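Local coordinates for protein nicotinate phosphoribosyltransferase (Saccharomyces cerevisiae, PDB 1VLP) that catalyses the ATP-dependent synthesis of nicotinate ribonucleotide from nicotinate and phosphoribosyl pyrophosphate, the first step in making NAD from nicotinic acid, at residues A154-V159 against R193-K198; F369-R374 against S383-I388. All coordinates share one frame; numbering follows the deposited sequence.

Contact 1. Residues A154-V159 against R193-K198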
loop_
_atom_site.group_PDB
_atom_site.type_symbol
_atom_site.label_atom_id
_atom_site.label_comp_id
_atom_site.label_asym_id
_atom_site.label_seq_id
_atom_site.Cartn_x
_atom_site.Cartn_y
_atom_site.Cartn_z
ATOM N N ALA A 154 3.786 18.048 -1.521
ATOM C CA ALA A 154 3.265 19.384 -1.898
ATOM C C ALA A 154 2.677 20.116 -0.681
ATOM O O ALA A 154 3.003 21.264 -0.416
ATOM C CB ALA A 154 2.228 19.261 -2.995
ATOM N N TYR A 155 1.832 19.398 0.061
ATOM C CA TYR A 155 1.116 19.974 1.192
ATOM C C TYR A 155 2.144 20.480 2.225
ATOM O O TYR A 155 2.052 21.626 2.703
ATOM C CB TYR A 155 0.119 18.953 1.821
ATOM C CG TYR A 155 -0.679 19.570 2.923
ATOM C CD1 TYR A 155 -1.835 20.365 2.629
ATOM C CD2 TYR A 155 -0.269 19.468 4.244
ATOM C CE1 TYR A 155 -2.557 21.000 3.630
ATOM C CE2 TYR A 155 -0.975 20.133 5.261
ATOM C CZ TYR A 155 -2.121 20.899 4.933
ATOM O OH TYR A 155 -2.821 21.551 5.961
ATOM N N PHE A 156 3.157 19.656 2.546
ATOM C CA PHE A 156 4.152 20.021 3.564
ATOM C C PHE A 156 5.267 20.929 3.094
ATOM O O PHE A 156 5.994 21.444 3.895
ATOM C CB PHE A 156 4.652 18.791 4.298
ATOM C CG PHE A 156 3.574 18.194 5.146
ATOM C CD1 PHE A 156 3.156 18.858 6.312
ATOM C CD2 PHE A 156 2.892 17.059 4.748
ATOM C CE1 PHE A 156 2.112 18.348 7.104
ATOM C CE2 PHE A 156 1.874 16.542 5.534
ATOM C CZ PHE A 156 1.489 17.188 6.698
ATOM N N LYS A 157 5.361 21.088 1.790
ATOM C CA LYS A 157 6.292 22.037 1.171
ATOM C C LYS A 157 5.719 23.441 1.061
ATOM O O LYS A 157 6.439 24.437 1.255
ATOM C CB LYS A 157 6.664 21.498 -0.230
ATOM C CG LYS A 157 7.911 22.036 -0.852
ATOM C CD LYS A 157 8.173 21.320 -2.238
ATOM C CE LYS A 157 9.489 21.769 -2.856
ATOM N NZ LYS A 157 10.679 21.330 -2.050
ATOM N N PHE A 158 4.449 23.531 0.654
ATOM C CA PHE A 158 3.800 24.804 0.299
ATOM C C PHE A 158 2.709 25.269 1.258
ATOM O O PHE A 158 2.442 26.481 1.334
ATOM C CB PHE A 158 3.233 24.717 -1.122
ATOM C CG PHE A 158 4.285 24.467 -2.137
ATOM C CD1 PHE A 158 5.270 25.443 -2.384
ATOM C CD2 PHE A 158 4.380 23.238 -2.769
ATOM C CE1 PHE A 158 6.312 25.204 -3.280
ATOM C CE2 PHE A 158 5.408 22.985 -3.687
ATOM C CZ PHE A 158 6.373 23.965 -3.947
ATOM N N VAL A 159 2.048 24.345 1.936
ATOM C CA VAL A 159 0.894 24.698 2.757
ATOM C C VAL A 159 1.222 24.764 4.263
ATOM O O VAL A 159 0.999 25.828 4.878
ATOM C CB VAL A 159 -0.340 23.793 2.478
ATOM C CG1 VAL A 159 -1.577 24.241 3.263
ATOM C CG2 VAL A 159 -0.634 23.767 1.000
ATOM N N ARG A 193 2.231 7.822 2.435
ATOM C CA ARG A 193 1.971 9.009 3.236
ATOM C C ARG A 193 3.199 9.688 3.806
ATOM O O ARG A 193 3.113 10.393 4.807
ATOM C CB ARG A 193 0.917 8.752 4.276
ATOM C CG ARG A 193 -0.484 8.992 3.709
ATOM C CD ARG A 193 -1.531 8.850 4.796
ATOM N NE ARG A 193 -2.805 8.440 4.238
ATOM C CZ ARG A 193 -3.877 8.154 4.963
ATOM N NH1 ARG A 193 -3.825 8.224 6.288
ATOM N NH2 ARG A 193 -4.996 7.791 4.356
ATOM N N ARG A 194 4.350 9.494 3.159
ATOM C CA ARG A 194 5.529 10.149 3.600
ATOM C C ARG A 194 5.351 11.679 3.530
ATOM O O ARG A 194 4.703 12.230 2.606
ATOM C CB ARG A 194 6.739 9.728 2.776
ATOM C CG ARG A 194 6.705 10.190 1.362
ATOM C CD ARG A 194 7.714 9.362 0.525
ATOM N NE ARG A 194 7.849 9.884 -0.819
ATOM C CZ ARG A 194 8.435 9.239 -1.830
ATOM N NH1 ARG A 194 8.922 8.002 -1.672
ATOM N NH2 ARG A 194 8.474 9.817 -3.032
ATOM N N ARG A 195 5.974 12.352 4.483
ATOM C CA ARG A 195 5.967 13.814 4.484
ATOM C C ARG A 195 6.746 14.384 3.279
ATOM O O ARG A 195 6.367 15.444 2.681
ATOM C CB ARG A 195 6.494 14.349 5.804
ATOM C CG ARG A 195 6.424 15.860 5.801
ATOM C CD ARG A 195 6.367 16.431 7.215
ATOM N NE ARG A 195 5.151 16.000 7.883
ATOM C CZ ARG A 195 4.528 16.654 8.857
ATOM N NH1 ARG A 195 4.908 17.850 9.244
ATOM N NH2 ARG A 195 3.462 16.111 9.417
ATOM N N SER A 196 7.777 13.621 2.877
ATOM C CA SER A 196 8.590 13.927 1.727
ATOM C C SER A 196 9.469 12.701 1.419
ATOM O O SER A 196 9.629 11.807 2.255
ATOM C CB SER A 196 9.491 15.124 1.991
ATOM O OG SER A 196 10.470 14.819 2.979
ATOM N N LEU A 197 10.019 12.683 0.219
ATOM C CA LEU A 197 11.039 11.662 -0.159
ATOM C C LEU A 197 12.210 11.695 0.818
ATOM O O LEU A 197 12.610 10.666 1.330
ATOM C CB LEU A 197 11.489 11.917 -1.579
ATOM C CG LEU A 197 12.563 10.966 -2.124
ATOM C CD1 LEU A 197 12.104 9.562 -2.172
ATOM C CD2 LEU A 197 12.909 11.464 -3.521
ATOM N N LYS A 198 12.648 12.904 1.174
ATOM C CA LYS A 198 13.745 13.074 2.099
ATOM C C LYS A 198 13.392 12.482 3.456
ATOM O O LYS A 198 14.267 11.895 4.086
ATOM C CB LYS A 198 14.102 14.538 2.226
ATOM C CG LYS A 198 15.120 14.831 3.254
ATOM C CD LYS A 198 15.519 16.284 3.256
ATOM C CE LYS A 198 16.315 16.633 4.492
ATOM N NZ LYS A 198 17.054 17.947 4.364
#
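Phe156, near the C-terminal end of helix 144-159 where the winding widens into a pi-type turn, stands opposite Arg195 in the loop that leads into helix 197-213, with their CA atoms 6.5 Å apart. No backbone hydrogen bond joins the two segments, and the contact rests on this one pair of side chains. The Arg195 guanidinium lies flat over one face of the Phe156 ring, the planes only 12° apart. Its CZ sits 3.7 Å from the ring centroid, which makes the stack a cation-pi interaction, and CZ comes within 3.4 Å of Phe156 CE1. Earlier in the same side chain the CD methylene adds a CH-pi contact over this face. The arginine leaves its backbone with CG anti to N (chi1 -178°), and a bend at chi3 (-63°) then folds the guanidinium onto the ring. The opposite face of the phenyl meets the edge of Tyr155, whose CD2 lies 3.7 Å above the ring plane. In this type II phosphoribosyltransferase the stack joins helix 144-159 to the segment following strand 186-188 of the parallel sheet. A flat stack leaves the rim of a guanidinium available for hydrogen bonds: Arg195 NH1 reaches Ser383 OG and NH2 reaches Asn371 OD1. Next to it, Ser196 caps the start of helix 197-213 by accepting a bond from Ala199 N.

Contact 2. Residues F369-R374 against S383-I388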
loop_
_atom_site.group_PDB
_atom_site.type_symbol
_atom_site.label_atom_id
_atom_site.label_comp_id
_atom_site.label_asym_id
_atom_site.label_seq_id
_atom_site.Cartn_x
_atom_site.Cartn_y
_atom_site.Cartn_z
ATOM N N PHE A 369 6.216 5.630 10.568
ATOM C CA PHE A 369 7.620 5.803 10.247
ATOM C C PHE A 369 7.888 7.126 9.490
ATOM O O PHE A 369 8.771 7.886 9.844
ATOM C CB PHE A 369 8.194 4.618 9.452
ATOM C CG PHE A 369 8.933 3.600 10.300
ATOM C CD1 PHE A 369 9.937 4.002 11.205
ATOM C CD2 PHE A 369 8.630 2.253 10.206
ATOM C CE1 PHE A 369 10.636 3.045 11.992
ATOM C CE2 PHE A 369 9.308 1.291 11.003
ATOM C CZ PHE A 369 10.297 1.711 11.913
ATOM N N THR A 370 7.144 7.358 8.416
ATOM C CA THR A 370 7.489 8.395 7.425
ATOM C C THR A 370 6.735 9.725 7.600
ATOM O O THR A 370 6.980 10.673 6.837
ATOM C CB THR A 370 7.192 7.857 6.004
ATOM O OG1 THR A 370 5.791 7.529 5.932
ATOM C CG2 THR A 370 8.088 6.635 5.757
ATOM N N ASN A 371 5.786 9.786 8.539
ATOM C CA ASN A 371 5.046 11.007 8.804
ATOM C C ASN A 371 4.689 11.189 10.281
ATOM O O ASN A 371 3.532 11.384 10.643
ATOM C CB ASN A 371 3.830 11.153 7.833
ATOM C CG ASN A 371 3.509 12.592 7.511
ATOM O OD1 ASN A 371 3.793 13.471 8.305
ATOM N ND2 ASN A 371 2.833 12.823 6.395
ATOM N N ASP A 372 5.744 11.177 11.113
ATOM C CA ASP A 372 5.677 11.375 12.545
ATOM C C ASP A 372 6.507 12.619 12.903
ATOM O O ASP A 372 7.707 12.510 13.152
ATOM C CB ASP A 372 6.191 10.115 13.289
ATOM C CG ASP A 372 6.061 10.243 14.813
ATOM O OD1 ASP A 372 5.416 11.210 15.269
ATOM O OD2 ASP A 372 6.594 9.403 15.568
ATOM N N PHE A 373 5.847 13.781 12.870
ATOM C CA PHE A 373 6.464 15.109 13.040
ATOM C C PHE A 373 5.726 15.886 14.113
ATOM O O PHE A 373 4.490 15.723 14.304
ATOM C CB PHE A 373 6.424 15.882 11.731
ATOM C CG PHE A 373 7.381 15.385 10.707
ATOM C CD1 PHE A 373 7.107 14.246 9.973
ATOM C CD2 PHE A 373 8.579 16.044 10.480
ATOM C CE1 PHE A 373 7.998 13.797 9.028
ATOM C CE2 PHE A 373 9.478 15.595 9.540
ATOM C CZ PHE A 373 9.208 14.478 8.821
ATOM N N ARG A 374 6.471 16.702 14.846
ATOM C CA ARG A 374 5.908 17.698 15.750
ATOM C C ARG A 374 5.983 19.050 15.088
ATOM O O ARG A 374 6.675 19.244 14.087
ATOM C CB ARG A 374 6.722 17.794 17.050
ATOM C CG ARG A 374 6.757 16.572 17.907
ATOM C CD ARG A 374 5.408 16.168 18.448
ATOM N NE ARG A 374 5.568 14.945 19.236
ATOM C CZ ARG A 374 6.067 14.899 20.477
ATOM N NH1 ARG A 374 6.442 16.005 21.103
ATOM N NH2 ARG A 374 6.193 13.733 21.103
ATOM N N SER A 383 2.201 17.550 14.329
ATOM C CA SER A 383 1.929 18.099 13.033
ATOM C C SER A 383 1.152 17.030 12.287
ATOM O O SER A 383 1.713 16.013 11.895
ATOM C CB SER A 383 3.209 18.447 12.272
ATOM O OG SER A 383 2.917 18.881 10.975
ATOM N N GLU A 384 -0.128 17.275 12.067
ATOM C CA GLU A 384 -0.987 16.251 11.547
ATOM C C GLU A 384 -0.659 15.899 10.090
ATOM O O GLU A 384 -0.528 16.793 9.288
ATOM C CB GLU A 384 -2.415 16.730 11.643
ATOM C CG GLU A 384 -2.844 16.956 13.077
ATOM C CD GLU A 384 -3.312 15.688 13.763
ATOM O OE1 GLU A 384 -2.839 14.579 13.410
ATOM O OE2 GLU A 384 -4.158 15.818 14.669
ATOM N N PRO A 385 -0.557 14.598 9.757
ATOM C CA PRO A 385 -0.493 14.189 8.326
ATOM C C PRO A 385 -1.765 14.455 7.540
ATOM O O PRO A 385 -2.864 14.610 8.108
ATOM C CB PRO A 385 -0.309 12.663 8.386
ATOM C CG PRO A 385 0.212 12.390 9.699
ATOM C CD PRO A 385 -0.486 13.405 10.602
ATOM N N LEU A 386 -1.607 14.530 6.233
ATOM C CA LEU A 386 -2.732 14.610 5.322
ATOM C C LEU A 386 -3.267 13.202 5.145
ATOM O O LEU A 386 -2.498 12.320 4.753
ATOM C CB LEU A 386 -2.207 15.176 3.994
ATOM C CG LEU A 386 -3.170 15.617 2.936
ATOM C CD1 LEU A 386 -4.052 16.763 3.459
ATOM C CD2 LEU A 386 -2.363 16.047 1.700
ATOM N N ASN A 387 -4.554 12.994 5.449
ATOM C CA ASN A 387 -5.233 11.685 5.345
ATOM C C ASN A 387 -5.902 11.590 3.971
ATOM O O ASN A 387 -7.130 11.831 3.849
ATOM C CB ASN A 387 -6.277 11.554 6.439
ATOM C CG ASN A 387 -7.001 10.168 6.475
ATOM O OD1 ASN A 387 -6.769 9.279 5.642
ATOM N ND2 ASN A 387 -7.902 10.010 7.445
ATOM N N ILE A 388 -5.093 11.242 2.982
ATOM C CA ILE A 388 -5.555 11.119 1.591
ATOM C C ILE A 388 -5.424 9.676 1.089
ATOM O O ILE A 388 -4.531 8.907 1.485
ATOM C CB ILE A 388 -4.801 12.069 0.641
ATOM C CG1 ILE A 388 -3.268 11.938 0.858
ATOM C CG2 ILE A 388 -5.295 13.517 0.897
ATOM C CD1 ILE A 388 -2.386 12.644 -0.126
HETATM O O HOH W 1 2.997 13.579 12.294
#
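Three backbone groups from both sides of the contact hold one water between residues 369-374 and 383-388. Asn371 O and Ser383 O each lie 2.8 Å from water 1 as acceptors, while Phe373 N donates to it over 2.9 Å; since further acceptors lie around the water, its protons cannot be assigned to all of them at once. Beside it runs the direct bond of the contact, from Ser383 N to Phe373 O, 2.9 Å long. The N-H points almost straight at the oxygen (167°), but the donor stands 37° out of the carbonyl plane. This bond links two antiparallel stretches where the chain doubles back, at most a loose, short strand pairing, which follows helix 367-370, just after strand 360-365, the last of the parallel sheet in chain order. Farther along, the Asn371 side chain and the Pro385 ring lie alongside each other, running opposite ways. Pro385 CB packs 3.7 Å from Asn371 ND2, and Pro385 CG lies 3.6 Å from Asn371 O, so the proline ring rests against both the amide and the backbone. The amide itself is held from outside the contact, ND2 by Arg193 O and OD1 by Arg195. Replacing Asn371 with an alanine would probably leave both arginine groups without these amide partners and open a gap beside Pro385. Ser383 carries its OG, bonded to Arg195, anti to the backbone N (chi1 175°), while its CB packs 4.1 Å from Phe373 CB. Thr367, inferred to bind phosphoribosyl pyrophosphate, has its side chain close to that of Asn371. Between the two segments, then, the backbone is joined by one direct bond and a shared water, whereas the Asn371 amide and Ser383 OG are committed to the arginine segment.

In the fold
After three strands of the antiparallel sheet and several helices, the chain forms helix 144-159, then passes through helix 168-181 and strand 186-188 before contact 1 closes that excursion of 33 residues at the entrance to helix 197-213. Contact 2 opens much later, after strand 360-365 and helix 367-370, and closes a short loop of eight residues before strand 388-395 joins the antiparallel sheet. The two closures are therefore in series, neither nested nor crossing, yet their centres lie 9 Å apart. Arg195 probably hydrogen-bonds to both segments of contact 2. Phe156 CZ also packs 3.3 Å from Glu384 O. Together they tie helix 144-159 and the parallel sheet's connections to the approach to the antiparallel sheet.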